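Local coordinates for protein dihydrocoumarin hydrolase, AncDHCH1 (Pseudomonas sp., PDB 6C2C) that probably hydrolyses dihydrocoumarin at a two-zinc active site of the metallo-beta-lactamase type, and is related to methyl-parathion hydrolase, at residues 123-128 and 172-177; 83-88 and 115-120; 141-146 and 182-187; 30-35 and 96-101. One frame throughout, in Å; residues are numbered along the deposited sequence.

Contact 1. Residues 123-128 and 172-177; sequences DHVGGL and MASLNP. With ZN (zinc ion), chain C.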
loop_
_atom_site.group_PDB
_atom_site.type_symbol
_atom_site.label_atom_id
_atom_site.label_comp_id
_atom_site.label_asym_id
_atom_site.label_seq_id
_atom_site.Cartn_x
_atom_site.Cartn_y
_atom_site.Cartn_z
ATOM N N ASP A 123 -1.463 -8.324 1.862
ATOM C CA ASP A 123 -2.184 -7.276 1.147
ATOM C C ASP A 123 -1.262 -6.443 0.300
ATOM O O ASP A 123 -1.723 -5.494 -0.330
ATOM C CB ASP A 123 -2.930 -6.375 2.127
ATOM C CG ASP A 123 -2.015 -5.786 3.266
ATOM O OD1 ASP A 123 -1.190 -6.436 3.902
ATOM O OD2 ASP A 123 -2.166 -4.616 3.516
ATOM N N HIS A 124 0.003 -6.845 0.166
ATOM C CA HIS A 124 0.906 -6.198 -0.795
ATOM C C HIS A 124 1.472 -7.128 -1.838
ATOM O O HIS A 124 1.771 -6.674 -2.966
ATOM C CB HIS A 124 2.061 -5.500 -0.054
ATOM C CG HIS A 124 1.521 -4.508 0.961
ATOM N ND1 HIS A 124 1.467 -3.147 0.748
ATOM C CD2 HIS A 124 0.894 -4.736 2.143
ATOM C CE1 HIS A 124 0.845 -2.567 1.768
ATOM N NE2 HIS A 124 0.475 -3.527 2.622
ATOM N N VAL A 125 1.584 -8.421 -1.541
ATOM C CA VAL A 125 2.109 -9.382 -2.504
ATOM C C VAL A 125 1.057 -10.315 -3.084
ATOM O O VAL A 125 1.369 -11.006 -4.063
ATOM C CB VAL A 125 3.253 -10.236 -1.891
ATOM C CG1 VAL A 125 4.435 -9.354 -1.542
ATOM C CG2 VAL A 125 2.806 -11.085 -0.649
ATOM N N GLY A 126 -0.163 -10.416 -2.500
ATOM C CA GLY A 126 -1.132 -11.411 -2.972
ATOM C C GLY A 126 -1.475 -11.229 -4.436
ATOM O O GLY A 126 -1.626 -12.218 -5.187
ATOM N N GLY A 127 -1.502 -9.965 -4.883
ATOM C CA GLY A 127 -1.801 -9.687 -6.281
ATOM C C GLY A 127 -0.776 -10.221 -7.266
ATOM O O GLY A 127 -1.084 -10.294 -8.470
ATOM N N LEU A 128 0.399 -10.633 -6.798
ATOM C CA LEU A 128 1.374 -11.182 -7.748
ATOM C C LEU A 128 0.947 -12.498 -8.372
ATOM O O LEU A 128 1.528 -12.869 -9.387
ATOM C CB LEU A 128 2.707 -11.426 -7.025
ATOM C CG LEU A 128 3.453 -10.150 -6.697
ATOM C CD1 LEU A 128 4.550 -10.546 -5.696
ATOM C CD2 LEU A 128 4.049 -9.505 -7.959
ATOM N N MET A 172 5.209 -16.860 0.408
ATOM C CA MET A 172 5.878 -17.879 -0.383
ATOM C C MET A 172 5.058 -18.230 -1.624
ATOM O O MET A 172 5.596 -18.319 -2.731
ATOM C CB MET A 172 6.117 -19.130 0.486
ATOM C CG MET A 172 7.042 -18.851 1.675
ATOM S SD MET A 172 6.876 -20.181 2.921
ATOM C CE MET A 172 8.263 -19.762 3.965
ATOM N N ALA A 173 3.727 -18.392 -1.465
ATOM C CA ALA A 173 2.907 -18.761 -2.608
ATOM C C ALA A 173 2.846 -17.634 -3.621
ATOM O O ALA A 173 2.779 -17.894 -4.832
ATOM C CB ALA A 173 1.481 -19.106 -2.153
ATOM N N SER A 174 2.888 -16.384 -3.133
ATOM C CA SER A 174 2.769 -15.239 -4.028
ATOM C C SER A 174 4.049 -15.028 -4.814
ATOM O O SER A 174 4.005 -14.749 -6.028
ATOM C CB SER A 174 2.447 -13.964 -3.224
ATOM O OG SER A 174 1.150 -14.082 -2.583
ATOM N N LEU A 175 5.192 -15.214 -4.162
ATOM C CA LEU A 175 6.474 -15.004 -4.858
ATOM C C LEU A 175 6.967 -16.207 -5.678
ATOM O O LEU A 175 7.798 -16.031 -6.583
ATOM C CB LEU A 175 7.553 -14.636 -3.838
ATOM C CG LEU A 175 7.702 -13.173 -3.447
ATOM C CD1 LEU A 175 8.143 -12.336 -4.651
ATOM C CD2 LEU A 175 6.428 -12.611 -3.031
ATOM N N ASN A 176 6.473 -17.407 -5.399
ATOM C CA ASN A 176 7.069 -18.617 -5.967
ATOM C C ASN A 176 7.158 -18.599 -7.484
ATOM O O ASN A 176 8.225 -18.966 -7.997
ATOM C CB ASN A 176 6.265 -19.835 -5.469
ATOM C CG ASN A 176 6.907 -21.136 -5.854
ATOM O OD1 ASN A 176 6.292 -21.949 -6.551
ATOM N ND2 ASN A 176 8.175 -21.296 -5.488
ATOM N N PRO A 177 6.123 -18.194 -8.252
ATOM C CA PRO A 177 6.285 -18.204 -9.720
ATOM C C PRO A 177 7.472 -17.387 -10.153
ATOM O O PRO A 177 8.190 -17.751 -11.091
ATOM C CB PRO A 177 4.955 -17.617 -10.243
ATOM C CG PRO A 177 3.988 -17.738 -9.097
ATOM C CD PRO A 177 4.787 -17.735 -7.837
HETATM ZN ZN ZN C . -0.472 -3.369 4.491
HETATM O O HOH W 1 0.138 -4.848 5.441
HETATM O O HOH W 2 -1.479 -14.664 -4.049
#
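Ser174 OG is gripped by two partners where the helix 162-180 passes the turn at Gly126. Lying anti to its own carbonyl carbon, beside the backbone N (chi1 -64°), it is placed to hydrogen-bond to Gly170 O, one turn back in its own helix, and Ser174 OG also accepts from water 2 at 3.1 Å. Water 2 donates to Gly126 O as well, at 2.7 Å, so it ties helix to turn where no direct hydrogen bond crosses between the segments. The close approach suits small residues: Gly126 lets its CA come within 3.5 Å of Ser174 OG, and Ser174 CB lies 3.3 Å from Val125 O, the carbonyl that also takes Leu128 N to close the 3-10 turn. Beside this polar side the contact is aliphatic. Leu175 reaches over with its CD2 branch; Leu175 CD2 meets Leu128 CD1 at 3.9 Å and Val125 CG1 slightly farther off. The Val125 and Leu175 side chains stand nearly perpendicular, and the methyl groups of Val125, Leu128 and Leu175 meet between turn and helix. Ser174 O, buried against Leu128 CB, has no hydrogen-bond partner in the model.

The other end of 123-128 carries zinc ligands. Asp123 OD2 binds the zinc ion at 2.3 Å while Asp123 OD1 receives a hydrogen bond from water 1, itself a zinc ligand; the carboxylate thus holds both metal and water. His124 NE2 binds the same zinc ion at 2.1 Å, and Asp226 and His273 complete the protein ligands. Asp123 and His124 are the D and H that close the HxHxDH signature of the metallo-beta-lactamase superfamily.

Contact 2. Residues 83-88 and 115-120; sequences VDTGAA and IYITHM. With ZN (zinc ion), chain D.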
loop_
_atom_site.group_PDB
_atom_site.type_symbol
_atom_site.label_atom_id
_atom_site.label_comp_id
_atom_site.label_asym_id
_atom_site.label_seq_id
_atom_site.Cartn_x
_atom_site.Cartn_y
_atom_site.Cartn_z
ATOM N N VAL A 83 4.014 -0.454 -7.885
ATOM C CA VAL A 83 4.435 -0.497 -6.467
ATOM C C VAL A 83 3.280 -1.068 -5.649
ATOM O O VAL A 83 2.236 -0.543 -5.616
ATOM C CB VAL A 83 4.756 0.887 -5.915
ATOM C CG1 VAL A 83 5.038 0.793 -4.439
ATOM C CG2 VAL A 83 5.985 1.453 -6.613
ATOM N N ASP A 84 3.526 -2.275 -5.179
ATOM C CA ASP A 84 2.595 -3.126 -4.450
ATOM C C ASP A 84 1.501 -3.707 -5.357
ATOM O O ASP A 84 1.347 -3.238 -6.418
ATOM C CB ASP A 84 2.073 -2.491 -3.206
ATOM C CG ASP A 84 3.143 -2.417 -2.103
ATOM O OD1 ASP A 84 4.158 -3.109 -2.215
ATOM O OD2 ASP A 84 2.907 -1.660 -1.180
ATOM N N THR A 85 0.810 -4.742 -4.868
ATOM C CA THR A 85 -0.149 -5.439 -5.727
ATOM C C THR A 85 -1.443 -5.868 -5.095
ATOM O O THR A 85 -2.171 -6.573 -5.658
ATOM C CB THR A 85 0.451 -6.743 -6.328
ATOM O OG1 THR A 85 0.664 -7.697 -5.300
ATOM C CG2 THR A 85 1.783 -6.533 -7.075
ATOM N N GLY A 86 -1.720 -5.332 -3.938
ATOM C CA GLY A 86 -2.926 -5.788 -3.265
ATOM C C GLY A 86 -2.827 -7.231 -2.785
ATOM O O GLY A 86 -1.767 -7.856 -2.723
ATOM N N ALA A 87 -4.002 -7.745 -2.378
ATOM C CA ALA A 87 -4.130 -8.988 -1.610
ATOM C C ALA A 87 -4.581 -10.206 -2.391
ATOM O O ALA A 87 -4.536 -11.322 -1.829
ATOM C CB ALA A 87 -5.146 -8.812 -0.495
ATOM N N ALA A 88 -5.092 -10.024 -3.605
ATOM C CA ALA A 88 -5.652 -11.158 -4.325
ATOM C C ALA A 88 -6.727 -11.638 -3.348
ATOM O O ALA A 88 -7.473 -10.822 -2.802
ATOM C CB ALA A 88 -4.603 -12.230 -4.544
ATOM N N ILE A 115 8.000 -4.724 -10.677
ATOM C CA ILE A 115 7.058 -4.581 -9.560
ATOM C C ILE A 115 7.915 -4.407 -8.320
ATOM O O ILE A 115 8.811 -5.212 -8.069
ATOM C CB ILE A 115 6.144 -5.814 -9.436
ATOM C CG1 ILE A 115 5.260 -5.885 -10.702
ATOM C CG2 ILE A 115 5.308 -5.691 -8.137
ATOM C CD1 ILE A 115 4.423 -7.241 -10.798
ATOM N N TYR A 116 7.668 -3.342 -7.557
ATOM C CA TYR A 116 8.427 -3.065 -6.333
ATOM C C TYR A 116 7.516 -3.262 -5.131
ATOM O O TYR A 116 6.411 -2.743 -5.074
ATOM C CB TYR A 116 9.010 -1.641 -6.328
ATOM C CG TYR A 116 9.872 -1.342 -7.551
ATOM C CD1 TYR A 116 10.601 -2.335 -8.196
ATOM C CD2 TYR A 116 9.893 -0.061 -8.068
ATOM C CE1 TYR A 116 11.409 -2.038 -9.350
ATOM C CE2 TYR A 116 10.686 0.234 -9.215
ATOM C CZ TYR A 116 11.369 -0.794 -9.838
ATOM O OH TYR A 116 12.118 -0.413 -10.977
ATOM N N ILE A 117 7.943 -4.121 -4.206
ATOM C CA ILE A 117 7.133 -4.521 -3.069
ATOM C C ILE A 117 7.619 -3.775 -1.832
ATOM O O ILE A 117 8.806 -3.861 -1.461
ATOM C CB ILE A 117 7.252 -6.038 -2.882
ATOM C CG1 ILE A 117 6.677 -6.782 -4.090
ATOM C CG2 ILE A 117 6.607 -6.443 -1.568
ATOM C CD1 ILE A 117 5.178 -6.445 -4.328
ATOM N N THR A 118 6.726 -3.013 -1.182
ATOM C CA THR A 118 7.180 -2.299 0.016
ATOM C C THR A 118 7.508 -3.280 1.144
ATOM O O THR A 118 8.509 -3.117 1.830
ATOM C CB THR A 118 6.108 -1.291 0.488
ATOM O OG1 THR A 118 4.866 -1.978 0.787
ATOM C CG2 THR A 118 5.902 -0.169 -0.550
ATOM N N HIS A 119 6.724 -4.343 1.265
ATOM C CA HIS A 119 6.959 -5.388 2.245
ATOM C C HIS A 119 6.058 -6.566 1.920
ATOM O O HIS A 119 5.048 -6.418 1.222
ATOM C CB HIS A 119 6.698 -4.891 3.675
ATOM C CG HIS A 119 5.281 -4.493 3.982
ATOM N ND1 HIS A 119 4.603 -3.489 3.302
ATOM C CD2 HIS A 119 4.428 -4.954 4.934
ATOM C CE1 HIS A 119 3.386 -3.352 3.819
ATOM N NE2 HIS A 119 3.255 -4.202 4.839
ATOM N N MET A 120 6.437 -7.750 2.416
ATOM C CA MET A 120 5.723 -8.961 1.970
ATOM C C MET A 120 4.536 -9.356 2.834
ATOM O O MET A 120 4.230 -10.535 2.938
ATOM C CB MET A 120 6.709 -10.122 1.847
ATOM C CG MET A 120 7.768 -9.797 0.767
ATOM S SD MET A 120 8.844 -11.244 0.490
ATOM C CE MET A 120 9.908 -10.517 -0.767
HETATM ZN ZN ZN D . 1.716 -4.312 6.320
HETATM O O HOH W 1 0.138 -4.848 5.441
HETATM O O HOH W 3 0.383 -4.214 8.106
#
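Asp84 and Thr118 meet directly behind His119, the first histidine of the HxHxDH motif of the metallo-beta-lactamase fold. His119 NE2 binds a zinc ion at 2.1 Å; waters 1 and 3, with His121, His205 and Asp226, are the other ligands. On the far side of the imidazole, His119 ND1 donates to Thr118 OG1 at 2.9 Å, with the oxygen only 9° out of the ring plane, which fixes the rotation of the ring.

Thr118 passes the link on. Set between the backbone N and the carbonyl carbon (chi1 59°), Thr118 OG1 accepts from the histidine and donates to the syn lone pair of Asp84 OD2 at 2.8 Å. The other oxygen, Asp84 OD1, takes Thr118 N in a nearly straight bond of 2.8 Å, so the carboxylate holds the threonine by backbone and hydroxyl together. Asp84 OD2 has a further donor in His124 ND1. One buried aspartate, a short acceptor with two oxygens, therefore orients ligands of both metals from the second shell.

Farther out, the loop is set by the sheet: Val83 pairs in parallel with Tyr116, and Asp84 N donates to Tyr116 O at 2.9 Å. Beta-branched side chains fill the space close to the backbone. Thr85 gives its hydroxyl to His124 O and turns its methyl the other way, so that Thr85 CG2 meets Ile115 CG2 at 3.8 Å, the two side chains crossing at about a right angle.

Contact 3. Residues 141-146 and 182-187; sequences VRADQK and GKFKPF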
loop_
_atom_site.group_PDB
_atom_site.type_symbol
_atom_site.label_atom_id
_atom_site.label_comp_id
_atom_site.label_asym_id
_atom_site.label_seq_id
_atom_site.Cartn_x
_atom_site.Cartn_y
_atom_site.Cartn_z
ATOM N N VAL A 141 10.200 -8.804 -10.184
ATOM C CA VAL A 141 9.710 -8.334 -8.892
ATOM C C VAL A 141 10.931 -8.041 -8.048
ATOM O O VAL A 141 11.881 -8.836 -8.046
ATOM C CB VAL A 141 8.831 -9.424 -8.239
ATOM C CG1 VAL A 141 8.449 -9.005 -6.814
ATOM C CG2 VAL A 141 7.573 -9.732 -9.079
ATOM N N ARG A 142 10.919 -6.936 -7.292
ATOM C CA ARG A 142 12.039 -6.576 -6.432
ATOM C C ARG A 142 11.514 -6.227 -5.057
ATOM O O ARG A 142 10.428 -5.664 -4.927
ATOM C CB ARG A 142 12.823 -5.397 -6.978
ATOM C CG ARG A 142 13.215 -5.573 -8.466
ATOM C CD ARG A 142 14.410 -4.722 -8.836
ATOM N NE ARG A 142 15.596 -5.231 -8.116
ATOM C CZ ARG A 142 16.777 -4.633 -8.228
ATOM N NH1 ARG A 142 16.931 -3.566 -9.059
ATOM N NH2 ARG A 142 17.790 -5.109 -7.529
ATOM N N ALA A 143 12.303 -6.581 -4.031
ATOM C CA ALA A 143 11.994 -6.260 -2.646
ATOM C C ALA A 143 13.298 -6.373 -1.875
ATOM O O ALA A 143 14.305 -6.869 -2.397
ATOM C CB ALA A 143 10.960 -7.241 -2.069
ATOM N N ASP A 144 13.305 -5.855 -0.661
ATOM C CA ASP A 144 14.550 -5.919 0.096
ATOM C C ASP A 144 14.879 -7.355 0.468
ATOM O O ASP A 144 14.016 -8.115 0.906
ATOM C CB ASP A 144 14.428 -5.076 1.362
ATOM C CG ASP A 144 15.792 -4.830 2.016
ATOM O OD1 ASP A 144 16.219 -5.679 2.813
ATOM O OD2 ASP A 144 16.461 -3.827 1.773
ATOM N N GLN A 145 16.159 -7.684 0.329
ATOM C CA GLN A 145 16.697 -8.973 0.720
ATOM C C GLN A 145 16.310 -9.382 2.135
ATOM O O GLN A 145 16.079 -10.574 2.377
ATOM C CB GLN A 145 18.210 -8.922 0.563
ATOM C CG GLN A 145 18.827 -10.322 0.834
ATOM C CD GLN A 145 18.761 -11.209 -0.356
ATOM O OE1 GLN A 145 18.135 -12.301 -0.302
ATOM N NE2 GLN A 145 19.429 -10.824 -1.419
ATOM N N LYS A 146 16.241 -8.446 3.056
ATOM C CA LYS A 146 15.863 -8.790 4.410
ATOM C C LYS A 146 14.411 -9.239 4.574
ATOM O O LYS A 146 14.130 -10.023 5.397
ATOM C CB LYS A 146 16.097 -7.660 5.382
ATOM C CG LYS A 146 17.530 -7.359 5.661
ATOM C CD LYS A 146 17.656 -6.125 6.515
ATOM C CE LYS A 146 19.109 -5.934 6.812
ATOM N NZ LYS A 146 19.328 -6.260 8.218
ATOM N N GLY A 182 13.328 -17.111 -12.063
ATOM C CA GLY A 182 14.474 -16.222 -12.045
ATOM C C GLY A 182 14.100 -14.761 -12.165
ATOM O O GLY A 182 14.932 -13.926 -12.583
ATOM N N LYS A 183 12.843 -14.424 -11.874
ATOM C CA LYS A 183 12.394 -13.043 -12.018
ATOM C C LYS A 183 12.117 -12.369 -10.674
ATOM O O LYS A 183 11.387 -11.368 -10.627
ATOM C CB LYS A 183 11.198 -12.949 -12.961
ATOM C CG LYS A 183 11.692 -12.821 -14.446
ATOM C CD LYS A 183 10.572 -12.860 -15.442
ATOM C CE LYS A 183 9.796 -14.232 -15.478
ATOM N NZ LYS A 183 8.653 -14.058 -16.459
ATOM N N PHE A 184 12.706 -12.856 -9.584
ATOM C CA PHE A 184 12.722 -12.098 -8.325
ATOM C C PHE A 184 14.143 -11.597 -8.086
ATOM O O PHE A 184 15.085 -12.397 -8.006
ATOM C CB PHE A 184 12.262 -12.924 -7.125
ATOM C CG PHE A 184 12.381 -12.133 -5.843
ATOM C CD1 PHE A 184 11.519 -11.071 -5.606
ATOM C CD2 PHE A 184 13.423 -12.378 -4.957
ATOM C CE1 PHE A 184 11.622 -10.284 -4.440
ATOM C CE2 PHE A 184 13.591 -11.599 -3.787
ATOM C CZ PHE A 184 12.642 -10.521 -3.509
ATOM N N LYS A 185 14.310 -10.277 -8.044
ATOM C CA LYS A 185 15.621 -9.632 -8.000
ATOM C C LYS A 185 15.701 -8.772 -6.732
ATOM O O LYS A 185 15.201 -7.622 -6.707
ATOM C CB LYS A 185 15.817 -8.801 -9.283
ATOM C CG LYS A 185 17.240 -8.213 -9.356
ATOM C CD LYS A 185 17.414 -7.422 -10.685
ATOM C CE LYS A 185 18.738 -6.717 -10.761
ATOM N NZ LYS A 185 18.840 -6.109 -12.158
ATOM N N PRO A 186 16.307 -9.249 -5.651
ATOM C CA PRO A 186 16.318 -8.472 -4.400
ATOM C C PRO A 186 17.260 -7.302 -4.545
ATOM O O PRO A 186 18.070 -7.187 -5.475
ATOM C CB PRO A 186 16.853 -9.446 -3.327
ATOM C CG PRO A 186 17.671 -10.451 -4.153
ATOM C CD PRO A 186 16.955 -10.567 -5.501
ATOM N N PHE A 187 17.107 -6.383 -3.620
ATOM C CA PHE A 187 18.095 -5.327 -3.392
ATOM C C PHE A 187 18.345 -5.262 -1.898
ATOM O O PHE A 187 17.622 -5.876 -1.084
ATOM C CB PHE A 187 17.606 -3.968 -3.965
ATOM C CG PHE A 187 16.236 -3.568 -3.449
ATOM C CD1 PHE A 187 16.134 -2.960 -2.179
ATOM C CD2 PHE A 187 15.068 -3.811 -4.185
ATOM C CE1 PHE A 187 14.861 -2.630 -1.573
ATOM C CE2 PHE A 187 13.810 -3.414 -3.618
ATOM C CZ PHE A 187 13.710 -2.850 -2.372
#
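Segments 141-146 and 182-187 run alongside each other in the same general direction, their directions 40° apart, with isolated bridges at Val141-Phe184 and Asp144-Phe187. Val141 uses both its N and its O on the loop, N donating to Lys183 O and Val141 O accepting from Lys185 N at 2.8 Å, while farther on Phe187 N donates to Ala143 O, and Gln145 N to Phe187 O at 2.7 Å.

Arg142 fastens the middle. Bent at chi3 (67°), it brings Arg142 NE to Lys185 O at 2.8 Å and Arg142 NH2 to Pro186 O at 2.9 Å; both carbonyl oxygens lie near the guanidinium plane, yet each is met from above its own carbonyl plane. The extended Lys185 chain runs beside the arginine, Lys185 CD 3.7 Å above the centre of the Arg142 guanidinium, and Phe187 CD2 lies over the opposite face. Long aliphatic and aromatic groups thus flank a cation whose N-H groups satisfy two backbone oxygens. The Phe187 ring lies over the peptide between Ala143 and Asp144. Asp144 N-caps helix 145-151, Asp144 OD1 accepting from Lys146 N at 2.8 Å, while OD2 takes Gly189 N. Phe184 presents its ring edge to Val141 CG1 and to the small Ala143 CB, which leaves room for it.

Strand 140-142 is the outermost of its sheet, so this loop lines its outer edge. Phe184 rests on Leu175 and Val179 of helix 162-180, and Phe187 reaches Leu193, Thr210 and Tyr212 of the second sheet.

Contact 4. Residues 30-35 and 96-101; sequences TALSDG and GKLAAN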
loop_
_atom_site.group_PDB
_atom_site.type_symbol
_atom_site.label_atom_id
_atom_site.label_comp_id
_atom_site.label_asym_id
_atom_site.label_seq_id
_atom_site.Cartn_x
_atom_site.Cartn_y
_atom_site.Cartn_z
ATOM N N THR A 30 -0.766 6.209 -11.503
ATOM C CA THR A 30 -2.152 5.745 -11.333
ATOM C C THR A 30 -2.233 5.071 -9.965
ATOM O O THR A 30 -1.690 3.975 -9.781
ATOM C CB THR A 30 -2.611 4.792 -12.451
ATOM O OG1 THR A 30 -2.301 5.316 -13.754
ATOM C CG2 THR A 30 -4.131 4.513 -12.326
ATOM N N ALA A 31 -2.902 5.707 -8.991
ATOM C CA ALA A 31 -3.262 4.999 -7.762
ATOM C C ALA A 31 -4.274 3.919 -8.102
ATOM O O ALA A 31 -5.236 4.169 -8.844
ATOM C CB ALA A 31 -3.873 5.983 -6.744
ATOM N N LEU A 32 -4.054 2.714 -7.593
ATOM C CA LEU A 32 -4.937 1.598 -7.820
ATOM C C LEU A 32 -5.500 1.122 -6.495
ATOM O O LEU A 32 -4.754 0.860 -5.548
ATOM C CB LEU A 32 -4.182 0.468 -8.527
ATOM C CG LEU A 32 -3.639 0.782 -9.935
ATOM C CD1 LEU A 32 -2.734 -0.352 -10.388
ATOM C CD2 LEU A 32 -4.799 0.898 -10.922
ATOM N N SER A 33 -6.807 0.963 -6.430
ATOM C CA SER A 33 -7.411 0.435 -5.218
ATOM C C SER A 33 -7.519 -1.087 -5.284
ATOM O O SER A 33 -7.975 -1.646 -6.302
ATOM C CB SER A 33 -8.806 1.030 -5.073
ATOM O OG SER A 33 -9.494 0.443 -3.972
ATOM N N ASP A 34 -7.126 -1.762 -4.207
ATOM C CA ASP A 34 -7.406 -3.166 -4.128
ATOM C C ASP A 34 -8.740 -3.464 -3.454
ATOM O O ASP A 34 -9.073 -4.655 -3.303
ATOM C CB ASP A 34 -6.285 -3.897 -3.357
ATOM C CG ASP A 34 -6.334 -5.407 -3.562
ATOM O OD1 ASP A 34 -6.401 -5.849 -4.743
ATOM O OD2 ASP A 34 -6.259 -6.140 -2.557
ATOM N N GLY A 35 -9.464 -2.434 -3.067
ATOM C CA GLY A 35 -10.634 -2.588 -2.213
ATOM C C GLY A 35 -10.361 -1.966 -0.857
ATOM O O GLY A 35 -9.329 -1.317 -0.620
ATOM N N GLY A 96 -8.570 -7.785 -3.367
ATOM C CA GLY A 96 -8.342 -8.396 -4.659
ATOM C C GLY A 96 -8.920 -7.649 -5.843
ATOM O O GLY A 96 -9.019 -8.228 -6.942
ATOM N N LYS A 97 -9.277 -6.373 -5.689
ATOM C CA LYS A 97 -9.851 -5.634 -6.806
ATOM C C LYS A 97 -8.802 -5.024 -7.717
ATOM O O LYS A 97 -9.155 -4.436 -8.752
ATOM C CB LYS A 97 -10.780 -4.524 -6.296
ATOM C CG LYS A 97 -11.768 -4.912 -5.258
ATOM C CD LYS A 97 -12.235 -6.343 -5.328
ATOM C CE LYS A 97 -13.539 -6.517 -4.571
ATOM N NZ LYS A 97 -13.443 -7.771 -3.785
ATOM N N LEU A 98 -7.514 -5.128 -7.366
ATOM C CA LEU A 98 -6.497 -4.444 -8.162
ATOM C C LEU A 98 -6.534 -4.842 -9.633
ATOM O O LEU A 98 -6.418 -3.985 -10.503
ATOM C CB LEU A 98 -5.103 -4.701 -7.584
ATOM C CG LEU A 98 -4.021 -3.881 -8.333
ATOM C CD1 LEU A 98 -3.063 -3.225 -7.344
ATOM C CD2 LEU A 98 -3.275 -4.778 -9.268
ATOM N N ALA A 99 -6.639 -6.143 -9.929
ATOM C CA ALA A 99 -6.601 -6.565 -11.318
ATOM C C ALA A 99 -7.681 -5.873 -12.139
ATOM O O ALA A 99 -7.392 -5.357 -13.222
ATOM C CB ALA A 99 -6.740 -8.085 -11.413
ATOM N N ALA A 100 -8.904 -5.797 -11.610
ATOM C CA ALA A 100 -9.988 -5.145 -12.356
ATOM C C ALA A 100 -9.735 -3.643 -12.498
ATOM O O ALA A 100 -10.038 -3.023 -13.543
ATOM C CB ALA A 100 -11.311 -5.394 -11.611
ATOM N N ASN A 101 -9.144 -3.024 -11.467
ATOM C CA ASN A 101 -8.928 -1.579 -11.521
ATOM C C ASN A 101 -7.757 -1.212 -12.420
ATOM O O ASN A 101 -7.801 -0.183 -13.085
ATOM C CB ASN A 101 -8.758 -1.076 -10.061
ATOM C CG ASN A 101 -10.093 -1.044 -9.374
ATOM O OD1 ASN A 101 -11.102 -0.810 -10.085
ATOM N ND2 ASN A 101 -10.178 -1.310 -8.068
#
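Asp34, Leu98 and Leu32 account for much of this contact, in which helix 98-104 packs on strand 27-39 of the first sheet, a helix-on-sheet layer of the alpha-beta/beta-alpha sandwich of this superfamily. Asp34 faces the backbone amides near the amino end of the helix. With CG anti to the backbone N (chi1 -165°), its carboxylate swings over to them. Asp34 OD1 accepts from Leu98 N at 2.9 Å, met on the anti side. Asp34 OD2 accepts from Gly96 N at 3.0 Å, a donor lying 51° out of the carboxylate plane. Ala87 N, the strongest partner of the carboxylate, also donates to OD2, so this buried oxygen anchors the loop that follows strand 80-83 as well. The main chain joins in: Lys97 N donates to Asp34 O at 2.9 Å. A short acid suits the place, because it offers two acceptors to amides that have no helical turn before them, and its negative charge probably favours that end of the helix.

Leu98 and Leu32 supply the apolar half. Leu98 CD1 meets Leu32 CB at 4.0 Å, and the Leu98 side chain also touches Ala71 of the next strand, while Leu32 CD2 rests against the backbone of Asn101. Gly35, at a positive phi, leaves room for the Lys97 chain beside it, and its N closes an ST turn onto Ser33 OG. Farther along the helix, Asn101 ND2 donates to Ser33 O at 2.8 Å, almost straight at 169°, the carbonyl oxygen lying close to the amide plane.

Contacts 1 and 2 are buried and carry zinc ligands; contacts 3 and 4 are partly buried and lie toward the two ends of the first sheet, about 23 Å apart between centres. Water 1 belongs to both metal-bearing contacts, whose bonding differs: contact 1 is joined by a bridging water and aliphatic packing, contact 2 by a carboxylate that orients zinc ligands from the second shell. Contacts 2 and 3 share neighbouring strands, the backbones of Ile115 and Ile117 probably hydrogen-bonding to that of Arg142; contacts 1 and 3 share apolar Leu128, Leu175, Val141 and Phe184. Asp34 ties contact 4 to the 83-88 loop. In contacts 2 and 4 an aspartate accepts backbone amides across the segments; in contact 3 an arginine donates to carbonyls.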